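Local atomic coordinates of putative polyprenyl synthetase (Streptomyces coelicolor, PDB entry 3NF2), a protein that probably condenses isoprenyl diphosphates into longer prenyl chains, as a metal-dependent prenyltransferase of the FPP/GGPP synthase family. Residues 35-38 / 43-46; 99-104 / 109-114; 145-150 / 201-206. All blocks are in the same frame, centred on the assembly; numbering follows the deposited sequence.

Overall arrangement
Followed from the N terminus, the three contacts come in series, each closing its own loop before the next opens, with none enclosing or crossing another. Contact 1 folds the loop after helix 31-38 back on that helix across four residues. Contact 2, also closed across four residues, joins the stretch that leaves helix 77-98, with strand 102-103, to helix 109-113. These two are neighbours, their centres about 11 Å apart, and Y37, H38 and A44 pack on V109 and V112. Contact 3 closes a mostly helical excursion of 50 residues between helices 139-165 and 203-230. It lies about 34 Å from both others, centre to centre, and on the opposite side of the chain's centre from contact 2.

Contact 1 (35-38 / 43-46); sequences AAYH and DAQG
Y37, in the last turn of helix 31-38, lays its ring beside the backbone of D43 and A44, where the chain returns in a type I beta turn from D43 to G46. This turn packs on the C-terminal turn of the helix, and the CA atoms of Y37 and D43 are 5.8 Å apart.

The packing across it is ring against peptide. CG of Y37 stands anti to the backbone N (chi1 174°), which swings the ring out toward the returning chain. Its CD1 edge meets the carbonyl carbon of D43 at 3.5 Å, near the plane of the ring. One atom further round, CE1 lies 3.7 Å from A44 N. The methyl of A44 adds a looser apolar touch, its CB 4.4 Å from Y37 CE1. D43 takes part through its main chain, with its CB turned away from the helix.

No hydrogen bond spans the two segments, and the polar groups are engaged elsewhere. The tyrosine hydroxyl bonds to D107 O, and the ring also takes part in a cation-pi contact with R106, whose NH2 binds Y37 O. These bonds connect the helix end to strand 106-107, while V109 and V112 of helix 109-113 pack against the same tyrosine.

Within 43-46 the hydrogen bonds hold the turn itself. G46 N closes it on D43 O at 3.0 Å. The D43 side chain adds an Asx turn: OD2 accepts Q45 N at 3.0 Å through its anti lone pair, the one directed away from OD1.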
ATOM      1  N   ALA A  35       8.986  12.112   0.807  1.00 41.36           N
ATOM      2  CA  ALA A  35       9.852  10.937   0.763  1.00 43.35           C
ATOM      3  C   ALA A  35      11.303  11.310   1.039  1.00 44.71           C
ATOM      4  O   ALA A  35      11.974  10.606   1.779  1.00 50.57           O
ATOM      5  CB  ALA A  35       9.749  10.222  -0.577  1.00 39.65           C
ATOM      6  N   ALA A  36      11.775  12.404   0.437  1.00 45.26           N
ATOM      7  CA  ALA A  36      13.143  12.898   0.671  1.00 45.78           C
ATOM      8  C   ALA A  36      13.375  13.177   2.149  1.00 43.78           C
ATOM      9  O   ALA A  36      14.453  12.894   2.670  1.00 46.05           O
ATOM     10  CB  ALA A  36      13.443  14.155  -0.166  1.00 37.24           C
ATOM     11  N   TYR A  37      12.358  13.722   2.819  1.00 45.09           N
ATOM     12  CA  TYR A  37      12.440  13.913   4.254  1.00 45.63           C
ATOM     13  C   TYR A  37      12.560  12.563   4.946  1.00 48.28           C
ATOM     14  O   TYR A  37      13.428  12.391   5.795  1.00 53.91           O
ATOM     15  CB  TYR A  37      11.254  14.693   4.829  1.00 46.38           C
ATOM     16  CG  TYR A  37      11.332  14.733   6.337  1.00 51.36           C
ATOM     17  CD1 TYR A  37      12.211  15.609   6.976  1.00 60.53           C
ATOM     18  CD2 TYR A  37      10.581  13.852   7.125  1.00 47.78           C
ATOM     19  CE1 TYR A  37      12.322  15.631   8.359  1.00 60.55           C
ATOM     20  CE2 TYR A  37      10.687  13.863   8.512  1.00 56.01           C
ATOM     21  CZ  TYR A  37      11.563  14.758   9.118  1.00 60.45           C
ATOM     22  OH  TYR A  37      11.681  14.795  10.483  1.00 59.34           O
ATOM     23  N   HIS A  38      11.703  11.611   4.573  1.00 47.14           N
ATOM     24  CA  HIS A  38      11.771  10.269   5.150  1.00 46.06           C
ATOM     25  C   HIS A  38      13.168   9.661   5.019  1.00 43.16           C
ATOM     26  O   HIS A  38      13.673   9.039   5.946  1.00 47.47           O
ATOM     27  CB  HIS A  38      10.769   9.312   4.498  1.00 42.64           C
ATOM     28  CG  HIS A  38      10.975   7.889   4.912  1.00 45.17           C
ATOM     29  ND1 HIS A  38      10.758   7.459   6.205  1.00 43.98           N
ATOM     30  CD2 HIS A  38      11.444   6.817   4.230  1.00 42.62           C
ATOM     31  CE1 HIS A  38      11.052   6.174   6.292  1.00 44.69           C
ATOM     32  NE2 HIS A  38      11.469   5.760   5.108  1.00 47.89           N
ATOM     33  N   ASP A  43      15.594  18.264   5.428  1.00 53.22           N
ATOM     34  CA  ASP A  43      15.087  18.385   6.804  1.00 59.97           C
ATOM     35  C   ASP A  43      13.623  18.839   6.847  1.00 60.35           C
ATOM     36  O   ASP A  43      12.954  18.856   5.815  1.00 62.68           O
ATOM     37  CB  ASP A  43      15.995  19.291   7.662  1.00 61.45           C
ATOM     38  CG  ASP A  43      16.115  20.712   7.116  1.00 72.41           C
ATOM     39  OD1 ASP A  43      17.263  21.195   6.997  1.00 76.62           O
ATOM     40  OD2 ASP A  43      15.084  21.352   6.811  1.00 75.30           O
ATOM     41  N   ALA A  44      13.146  19.224   8.029  1.00 60.99           N
ATOM     42  CA  ALA A  44      11.722  19.537   8.250  1.00 63.01           C
ATOM     43  C   ALA A  44      11.206  20.769   7.503  1.00 65.25           C
ATOM     44  O   ALA A  44      10.012  20.862   7.200  1.00 67.39           O
ATOM     45  CB  ALA A  44      11.424  19.659   9.745  1.00 61.92           C
ATOM     46  N   GLN A  45      12.097  21.711   7.209  1.00 65.95           N
ATOM     47  CA  GLN A  45      11.729  22.887   6.428  1.00 67.04           C
ATOM     48  C   GLN A  45      12.226  22.810   4.974  1.00 64.75           C
ATOM     49  O   GLN A  45      12.206  23.806   4.247  1.00 61.65           O
ATOM     50  CB  GLN A  45      12.191  24.176   7.122  1.00 73.49           C
ATOM     51  CG  GLN A  45      13.640  24.168   7.592  1.00 79.34           C
ATOM     52  CD  GLN A  45      14.023  25.413   8.375  1.00 91.38           C
ATOM     53  OE1 GLN A  45      15.206  25.671   8.606  1.00 92.55           O
ATOM     54  NE2 GLN A  45      13.025  26.190   8.787  1.00 94.36           N
ATOM     55  N   GLY A  46      12.677  21.622   4.567  1.00 59.28           N
ATOM     56  CA  GLY A  46      12.941  21.326   3.157  1.00 53.69           C
ATOM     57  C   GLY A  46      14.329  21.668   2.653  1.00 55.59           C
ATOM     58  O   GLY A  46      14.584  21.622   1.447  1.00 55.09           O
TER

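Contact 2 (99-104 / 109-114); sequences GDEQRR and VWKVHG. With SO4 (sulfate ion), chain E; SO4 (sulfate ion), chain B.
The CA atoms of E101 and K111 lie 6.1 Å apart, where the chain leaves helix 77-98 through a Schellman motif at G99, runs into strand 102-103 and returns as helix 109-113. W110 carries the contact. Its CG sits in the crowded position between backbone N and carbonyl carbon (chi1 72°), which brings the indole round to the other segment. There NE1 donates to D100 O at 2.7 Å. The bond is short but bent, 134° at the hydrogen, and the donor stands 44° out of the carbonyl plane. T108 OG1 bonds to the same oxygen, so two groups grip it.

Beyond the N-H, the six-membered ring of W110 meets E101 CG at 3.8 Å from CZ2. The extended E101 chain then runs on to K111, whose CG lies over one face of the indole, offset toward the rim, and whose bend at chi2 directs the rest to the E101 carboxylate. The charged ends form only a long salt bridge, E101 OE2 to K111 NZ at 3.8 Å, on the exposed side. A leucine in place of W110 would lack the indole N-H and would probably leave D100 O to T108 alone, with a gap beside E101 CG.

Two sulfates, probably from the crystallisation liquor, lie at the outer ends. R104 holds one edge-on, NH2 to O2 at 2.8 Å and NH1 to O3 at 3.2 Å, and H113 ND1 bonds to O4 of the other at 2.9 Å. The arrangement follows directly on the DDxxD motif that ends helix 77-98 and includes D95, which pairs with R103; in this family the two arginines after that first aspartate-rich motif bind substrate diphosphates, consistent with the sulfate at R104.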
ATOM      1  N   GLY A  99       2.323   5.107  16.446  1.00 53.59           N
ATOM      2  CA  GLY A  99       2.347   6.406  17.099  1.00 57.42           C
ATOM      3  C   GLY A  99       3.744   6.843  17.506  1.00 59.38           C
ATOM      4  O   GLY A  99       3.896   7.694  18.385  1.00 61.42           O
ATOM      5  N   ASP A 100       4.759   6.254  16.871  1.00 58.47           N
ATOM      6  CA  ASP A 100       6.150   6.612  17.115  1.00 59.13           C
ATOM      7  C   ASP A 100       6.433   7.980  16.537  1.00 57.64           C
ATOM      8  O   ASP A 100       6.336   8.177  15.330  1.00 58.56           O
ATOM      9  CB  ASP A 100       7.099   5.601  16.463  1.00 60.99           C
ATOM     10  CG  ASP A 100       6.903   4.198  16.976  1.00 61.89           C
ATOM     11  OD1 ASP A 100       6.505   4.030  18.148  1.00 61.44           O
ATOM     12  OD2 ASP A 100       7.153   3.259  16.197  1.00 66.40           O
ATOM     13  N   GLU A 101       6.789   8.924  17.398  1.00 56.94           N
ATOM     14  CA  GLU A 101       7.083  10.282  16.947  1.00 61.38           C
ATOM     15  C   GLU A 101       8.493  10.428  16.360  1.00 61.50           C
ATOM     16  O   GLU A 101       8.788  11.423  15.693  1.00 59.55           O
ATOM     17  CB  GLU A 101       6.881  11.279  18.088  1.00 63.55           C
ATOM     18  CG  GLU A 101       5.471  11.309  18.654  1.00 67.35           C
ATOM     19  CD  GLU A 101       5.315  12.362  19.728  1.00 77.42           C
ATOM     20  OE1 GLU A 101       6.332  12.685  20.380  1.00 73.04           O
ATOM     21  OE2 GLU A 101       4.183  12.870  19.915  1.00 79.48           O
ATOM     22  N   GLN A 102       9.345   9.428  16.595  1.00 62.59           N
ATOM     23  CA  GLN A 102      10.766   9.510  16.242  1.00 60.66           C
ATOM     24  C   GLN A 102      11.302   8.200  15.653  1.00 58.02           C
ATOM     25  O   GLN A 102      10.829   7.116  15.991  1.00 56.99           O
ATOM     26  CB  GLN A 102      11.587   9.870  17.484  1.00 57.04           C
ATOM     27  CG  GLN A 102      12.715  10.855  17.247  1.00 64.30           C
ATOM     28  CD  GLN A 102      12.416  12.235  17.809  1.00 69.48           C
ATOM     29  OE1 GLN A 102      11.409  12.435  18.490  1.00 77.90           O
ATOM     30  NE2 GLN A 102      13.294  13.193  17.530  1.00 66.07           N
ATOM     31  N   ARG A 103      12.290   8.329  14.769  1.00 58.90           N
ATOM     32  CA  ARG A 103      13.041   7.212  14.201  1.00 60.33           C
ATOM     33  C   ARG A 103      14.435   7.725  13.847  1.00 63.17           C
ATOM     34  O   ARG A 103      14.568   8.725  13.129  1.00 60.07           O
ATOM     35  CB  ARG A 103      12.341   6.644  12.959  1.00 61.21           C
ATOM     36  CG  ARG A 103      13.256   5.857  12.008  1.00 62.63           C
ATOM     37  CD  ARG A 103      12.469   5.107  10.945  1.00 65.14           C
ATOM     38  NE  ARG A 103      11.521   4.167  11.545  1.00 73.83           N
ATOM     39  CZ  ARG A 103      11.819   2.930  11.942  1.00 69.70           C
ATOM     40  NH1 ARG A 103      13.052   2.454  11.797  1.00 67.99           N
ATOM     41  NH2 ARG A 103      10.876   2.165  12.481  1.00 58.08           N
ATOM     42  N   ARG A 104      15.457   7.033  14.362  1.00 68.96           N
ATOM     43  CA  ARG A 104      16.869   7.455  14.289  1.00 71.05           C
ATOM     44  C   ARG A 104      17.070   8.899  14.768  1.00 70.08           C
ATOM     45  O   ARG A 104      17.741   9.701  14.108  1.00 71.72           O
ATOM     46  CB  ARG A 104      17.460   7.226  12.889  1.00 72.49           C
ATOM     47  CG  ARG A 104      17.492   5.766  12.478  1.00 78.76           C
ATOM     48  CD  ARG A 104      18.602   5.498  11.476  1.00 93.45           C
ATOM     49  NE  ARG A 104      19.081   4.118  11.577  1.00102.09           N
ATOM     50  CZ  ARG A 104      18.748   3.134  10.744  1.00102.03           C
ATOM     51  NH1 ARG A 104      17.936   3.364   9.718  1.00 98.30           N
ATOM     52  NH2 ARG A 104      19.239   1.916  10.934  1.00100.21           N
ATOM     53  N   VAL A 109       7.827  11.110   9.534  1.00 46.98           N
ATOM     54  CA  VAL A 109       7.061  11.822   8.512  1.00 45.48           C
ATOM     55  C   VAL A 109       5.698  12.274   9.005  1.00 41.94           C
ATOM     56  O   VAL A 109       5.318  13.416   8.772  1.00 43.93           O
ATOM     57  CB  VAL A 109       6.936  11.005   7.208  1.00 44.65           C
ATOM     58  CG1 VAL A 109       5.766  11.474   6.377  1.00 41.61           C
ATOM     59  CG2 VAL A 109       8.217  11.129   6.407  1.00 40.96           C
ATOM     60  N   TRP A 110       4.991  11.412   9.730  1.00 43.19           N
ATOM     61  CA  TRP A 110       3.641  11.771  10.169  1.00 50.54           C
ATOM     62  C   TRP A 110       3.634  12.972  11.130  1.00 52.53           C
ATOM     63  O   TRP A 110       2.746  13.810  11.054  1.00 53.79           O
ATOM     64  CB  TRP A 110       2.861  10.559  10.711  1.00 44.01           C
ATOM     65  CG  TRP A 110       3.315  10.054  12.045  1.00 49.05           C
ATOM     66  CD1 TRP A 110       4.171   9.014  12.277  1.00 47.37           C
ATOM     67  CD2 TRP A 110       2.919  10.547  13.338  1.00 45.93           C
ATOM     68  NE1 TRP A 110       4.341   8.835  13.628  1.00 49.43           N
ATOM     69  CE2 TRP A 110       3.589   9.762  14.304  1.00 49.02           C
ATOM     70  CE3 TRP A 110       2.072  11.582  13.772  1.00 54.34           C
ATOM     71  CZ2 TRP A 110       3.444   9.981  15.682  1.00 52.34           C
ATOM     72  CZ3 TRP A 110       1.926  11.801  15.144  1.00 55.95           C
ATOM     73  CH2 TRP A 110       2.613  11.003  16.082  1.00 50.61           C
ATOM     74  N   LYS A 111       4.637  13.051  12.006  1.00 53.52           N
ATOM     75  CA  LYS A 111       4.826  14.197  12.901  1.00 56.31           C
ATOM     76  C   LYS A 111       5.113  15.513  12.168  1.00 57.07           C
ATOM     77  O   LYS A 111       4.600  16.571  12.539  1.00 54.29           O
ATOM     78  CB  LYS A 111       5.945  13.911  13.907  1.00 54.20           C
ATOM     79  CG  LYS A 111       5.471  13.799  15.347  1.00 67.58           C
ATOM     80  CD  LYS A 111       5.666  15.116  16.099  1.00 77.28           C
ATOM     81  CE  LYS A 111       4.920  15.112  17.427  1.00 82.98           C
ATOM     82  NZ  LYS A 111       5.457  16.129  18.377  1.00 79.84           N
ATOM     83  N   VAL A 112       5.927  15.441  11.124  1.00 56.06           N
ATOM     84  CA  VAL A 112       6.334  16.631  10.393  1.00 53.55           C
ATOM     85  C   VAL A 112       5.288  17.034   9.362  1.00 56.59           C
ATOM     86  O   VAL A 112       4.857  18.186   9.320  1.00 60.30           O
ATOM     87  CB  VAL A 112       7.717  16.420   9.726  1.00 52.59           C
ATOM     88  CG1 VAL A 112       8.206  17.679   9.040  1.00 40.18           C
ATOM     89  CG2 VAL A 112       8.706  16.012  10.761  1.00 52.27           C
ATOM     90  N   HIS A 113       4.863  16.075   8.546  1.00 56.60           N
ATOM     91  CA  HIS A 113       4.035  16.384   7.389  1.00 51.41           C
ATOM     92  C   HIS A 113       2.564  15.951   7.493  1.00 50.97           C
ATOM     93  O   HIS A 113       1.770  16.185   6.567  1.00 51.15           O
ATOM     94  CB  HIS A 113       4.709  15.860   6.126  1.00 48.67           C
ATOM     95  CG  HIS A 113       5.997  16.560   5.800  1.00 53.70           C
ATOM     96  ND1 HIS A 113       6.063  17.915   5.546  1.00 46.98           N
ATOM     97  CD2 HIS A 113       7.266  16.094   5.682  1.00 45.65           C
ATOM     98  CE1 HIS A 113       7.316  18.254   5.287  1.00 45.47           C
ATOM     99  NE2 HIS A 113       8.064  17.166   5.358  1.00 47.57           N
ATOM    100  N   GLY A 114       2.198  15.360   8.628  1.00 48.32           N
ATOM    101  CA  GLY A 114       0.825  14.903   8.859  1.00 43.39           C
ATOM    102  C   GLY A 114       0.666  13.421   8.563  1.00 42.94           C
ATOM    103  O   GLY A 114       1.441  12.860   7.777  1.00 41.49           O
TER
HETATM  104  S   SO4 E   4       3.667  20.398   4.973  1.00117.97           S
HETATM  105  O1  SO4 E   4       2.697  21.086   4.120  1.00117.47           O
HETATM  106  O2  SO4 E   4       5.021  20.687   4.506  1.00115.62           O
HETATM  107  O3  SO4 E   4       3.522  20.863   6.351  1.00116.20           O
HETATM  108  O4  SO4 E   4       3.424  18.958   4.909  1.00115.66           O
HETATM  109  S   SO4 B   1      17.675  -0.019   7.990  1.00 77.46           S
HETATM  110  O1  SO4 B   1      17.711   0.216   6.546  1.00 65.52           O
HETATM  111  O2  SO4 B   1      18.956   0.396   8.557  1.00 78.40           O
HETATM  112  O3  SO4 B   1      16.574   0.762   8.564  1.00 66.70           O
HETATM  113  O4  SO4 B   1      17.465  -1.441   8.293  1.00 60.05           O

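Contact 3 (145-150 / 201-206); sequences TRRLTK and ADERTA
R147 and A206 make the tight part of this contact, a flat guanidinium laid over a methyl group. The methyl carbon, CB of A206, lies 3.3 Å above one face of the guanidinium, offset toward its rim, and 3.5 Å from R147 NH2. The arginine reaches it by a bend: CG leaves anti to the carbonyl carbon, and chi2 of -83° turns the chain toward helix 203-230, spanning backbones that stay 9.4 Å apart at the CA atoms of R147 and A206.

At the guanidinium's edge NH2 donates to E203 OE2 at 3.2 Å, a hydrogen-bonded salt bridge with 147° at the hydrogen. The arginine plane is tilted 30° from the carboxylate and NH2 comes from above the latter. NH1 turns to D207 and E210, forming salt bridges to both, so three acidic side chains share this cation. NE, by contrast, is buried with no partner in the model.

The outer side is looser. E203 bends at chi2 to bring its carboxylate in, yet R146 NH1 stays 5.3 Å from E203 OE2, too far for a bond though opposite charges may attract. R143 makes only a long, weak ion pair with E203 OE1.

The salt bridges and the methyl contact join two helices of a predominantly helical prenyl synthase fold, the N-terminal half of helix 139-165 and the first turn of helix 203-230. A206 also packs on V197 of helix 173-198. L148 reaches A82 and V86 of helix 77-98, while T145 and R146 pack on L134 of the second subunit, and T149 on A127 of that subunit.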
ATOM      1  N   THR A 145       8.596 -10.143  -8.818  1.00 48.39           N
ATOM      2  CA  THR A 145       7.489  -9.396  -8.202  1.00 47.66           C
ATOM      3  C   THR A 145       6.631 -10.316  -7.323  1.00 46.57           C
ATOM      4  O   THR A 145       6.131  -9.889  -6.283  1.00 48.44           O
ATOM      5  CB  THR A 145       6.601  -8.666  -9.254  1.00 48.16           C
ATOM      6  OG1 THR A 145       7.426  -8.020 -10.228  1.00 51.12           O
ATOM      7  CG2 THR A 145       5.703  -7.602  -8.595  1.00 43.46           C
ATOM      8  N   ARG A 146       6.487 -11.572  -7.747  1.00 45.79           N
ATOM      9  CA  ARG A 146       5.788 -12.620  -6.989  1.00 47.40           C
ATOM     10  C   ARG A 146       6.430 -12.825  -5.614  1.00 50.89           C
ATOM     11  O   ARG A 146       5.732 -12.969  -4.608  1.00 54.19           O
ATOM     12  CB  ARG A 146       5.816 -13.930  -7.789  1.00 50.05           C
ATOM     13  CG  ARG A 146       5.303 -15.178  -7.084  1.00 50.60           C
ATOM     14  CD  ARG A 146       3.974 -15.612  -7.650  1.00 53.55           C
ATOM     15  NE  ARG A 146       3.334 -16.645  -6.838  1.00 68.06           N
ATOM     16  CZ  ARG A 146       3.297 -17.941  -7.144  1.00 73.71           C
ATOM     17  NH1 ARG A 146       3.876 -18.387  -8.255  1.00 74.93           N
ATOM     18  NH2 ARG A 146       2.678 -18.794  -6.335  1.00 68.86           N
ATOM     19  N   ARG A 147       7.761 -12.816  -5.590  1.00 47.98           N
ATOM     20  CA  ARG A 147       8.544 -12.974  -4.372  1.00 51.05           C
ATOM     21  C   ARG A 147       8.421 -11.748  -3.485  1.00 50.09           C
ATOM     22  O   ARG A 147       8.412 -11.865  -2.263  1.00 51.67           O
ATOM     23  CB  ARG A 147      10.027 -13.176  -4.703  1.00 53.34           C
ATOM     24  CG  ARG A 147      10.338 -14.336  -5.632  1.00 59.44           C
ATOM     25  CD  ARG A 147      10.424 -15.636  -4.892  1.00 69.08           C
ATOM     26  NE  ARG A 147      10.449 -16.770  -5.808  1.00 71.15           N
ATOM     27  CZ  ARG A 147      10.748 -18.013  -5.447  1.00 67.52           C
ATOM     28  NH1 ARG A 147      11.062 -18.279  -4.184  1.00 58.53           N
ATOM     29  NH2 ARG A 147      10.740 -18.986  -6.351  1.00 70.93           N
ATOM     30  N   LEU A 148       8.355 -10.574  -4.112  1.00 49.80           N
ATOM     31  CA  LEU A 148       8.227  -9.310  -3.392  1.00 48.04           C
ATOM     32  C   LEU A 148       6.872  -9.247  -2.709  1.00 45.31           C
ATOM     33  O   LEU A 148       6.772  -8.807  -1.566  1.00 45.33           O
ATOM     34  CB  LEU A 148       8.384  -8.127  -4.350  1.00 52.94           C
ATOM     35  CG  LEU A 148       8.590  -6.741  -3.716  1.00 45.94           C
ATOM     36  CD1 LEU A 148      10.032  -6.544  -3.259  1.00 47.05           C
ATOM     37  CD2 LEU A 148       8.178  -5.654  -4.674  1.00 39.20           C
ATOM     38  N   THR A 149       5.848  -9.715  -3.420  1.00 39.58           N
ATOM     39  CA  THR A 149       4.474  -9.730  -2.929  1.00 41.31           C
ATOM     40  C   THR A 149       4.309 -10.631  -1.702  1.00 41.44           C
ATOM     41  O   THR A 149       3.645 -10.252  -0.749  1.00 44.52           O
ATOM     42  CB  THR A 149       3.491 -10.147  -4.048  1.00 39.19           C
ATOM     43  OG1 THR A 149       3.696  -9.294  -5.181  1.00 42.87           O
ATOM     44  CG2 THR A 149       2.010 -10.043  -3.579  1.00 33.35           C
ATOM     45  N   LYS A 150       4.930 -11.806  -1.733  1.00 40.86           N
ATOM     46  CA  LYS A 150       4.898 -12.740  -0.618  1.00 39.69           C
ATOM     47  C   LYS A 150       5.498 -12.084   0.627  1.00 43.42           C
ATOM     48  O   LYS A 150       4.908 -12.148   1.712  1.00 40.89           O
ATOM     49  CB  LYS A 150       5.648 -14.030  -0.979  1.00 45.96           C
ATOM     50  CG  LYS A 150       5.759 -15.041   0.173  1.00 58.60           C
ATOM     51  CD  LYS A 150       6.482 -16.317  -0.234  1.00 66.38           C
ATOM     52  CE  LYS A 150       6.602 -17.273   0.950  1.00 69.29           C
ATOM     53  NZ  LYS A 150       6.737 -18.685   0.508  1.00 70.88           N
ATOM     54  N   ALA A 201      17.327 -17.948 -12.379  1.00 69.70           N
ATOM     55  CA  ALA A 201      17.284 -19.156 -11.522  1.00 65.89           C
ATOM     56  C   ALA A 201      15.899 -19.813 -11.448  1.00 63.63           C
ATOM     57  O   ALA A 201      14.885 -19.108 -11.453  1.00 64.17           O
ATOM     58  CB  ALA A 201      17.774 -18.827 -10.123  1.00 68.10           C
ATOM     59  N   ASP A 202      15.866 -21.151 -11.373  1.00 61.41           N
ATOM     60  CA  ASP A 202      14.604 -21.910 -11.321  0.50 62.33           C
ATOM     61  C   ASP A 202      13.951 -21.792  -9.941  1.00 61.68           C
ATOM     62  O   ASP A 202      14.579 -21.331  -8.983  1.00 52.33           O
ATOM     63  CB  ASP A 202      14.816 -23.392 -11.697  0.50 62.94           C
ATOM     64  CG  ASP A 202      13.511 -24.101 -12.100  0.50 61.64           C
ATOM     65  OD1 ASP A 202      13.161 -25.131 -11.480  0.50 53.68           O
ATOM     66  OD2 ASP A 202      12.826 -23.619 -13.025  0.50 65.28           O
ATOM     67  N   GLU A 203      12.694 -22.225  -9.856  1.00 64.28           N
ATOM     68  CA  GLU A 203      11.870 -22.087  -8.662  1.00 71.78           C
ATOM     69  C   GLU A 203      12.425 -22.793  -7.423  1.00 74.57           C
ATOM     70  O   GLU A 203      12.141 -22.376  -6.304  1.00 76.15           O
ATOM     71  CB  GLU A 203      10.429 -22.534  -8.965  1.00 74.00           C
ATOM     72  CG  GLU A 203       9.345 -21.476  -8.640  1.00 82.62           C
ATOM     73  CD  GLU A 203       9.420 -20.208  -9.514  1.00 91.23           C
ATOM     74  OE1 GLU A 203       9.835 -20.299 -10.692  1.00 97.75           O
ATOM     75  OE2 GLU A 203       9.052 -19.115  -9.022  1.00 88.16           O
ATOM     76  N   ARG A 204      13.238 -23.830  -7.626  1.00 77.97           N
ATOM     77  CA  ARG A 204      13.867 -24.565  -6.520  1.00 75.29           C
ATOM     78  C   ARG A 204      15.137 -23.897  -5.971  1.00 72.10           C
ATOM     79  O   ARG A 204      15.372 -23.918  -4.757  1.00 70.95           O
ATOM     80  CB  ARG A 204      14.150 -26.019  -6.915  1.00 78.19           C
ATOM     81  CG  ARG A 204      12.909 -26.924  -6.918  1.00 89.49           C
ATOM     82  CD  ARG A 204      13.266 -28.415  -6.860  1.00100.40           C
ATOM     83  NE  ARG A 204      13.848 -28.802  -5.568  1.00104.58           N
ATOM     84  CZ  ARG A 204      15.146 -29.033  -5.355  1.00107.02           C
ATOM     85  NH1 ARG A 204      15.571 -29.373  -4.142  1.00105.32           N
ATOM     86  NH2 ARG A 204      16.024 -28.925  -6.351  1.00108.01           N
ATOM     87  N   THR A 205      15.937 -23.327  -6.843  1.00 66.61           N
ATOM     88  CA  THR A 205      17.112 -22.618  -6.405  1.00 66.48           C
ATOM     89  C   THR A 205      16.694 -21.416  -5.585  1.00 68.25           C
ATOM     90  O   THR A 205      17.304 -21.076  -4.606  1.00 72.03           O
ATOM     91  CB  THR A 205      17.910 -22.113  -7.594  1.00 66.39           C
ATOM     92  OG1 THR A 205      18.067 -23.154  -8.553  1.00 65.66           O
ATOM     93  CG2 THR A 205      19.241 -21.625  -7.169  1.00 65.76           C
ATOM     94  N   ALA A 206      15.662 -20.734  -6.031  1.00 66.10           N
ATOM     95  CA  ALA A 206      15.203 -19.540  -5.365  1.00 64.93           C
ATOM     96  C   ALA A 206      14.637 -19.768  -3.965  1.00 66.90           C
ATOM     97  O   ALA A 206      14.969 -19.057  -3.041  1.00 61.12           O
ATOM     98  CB  ALA A 206      14.214 -18.839  -6.226  1.00 63.30           C
TER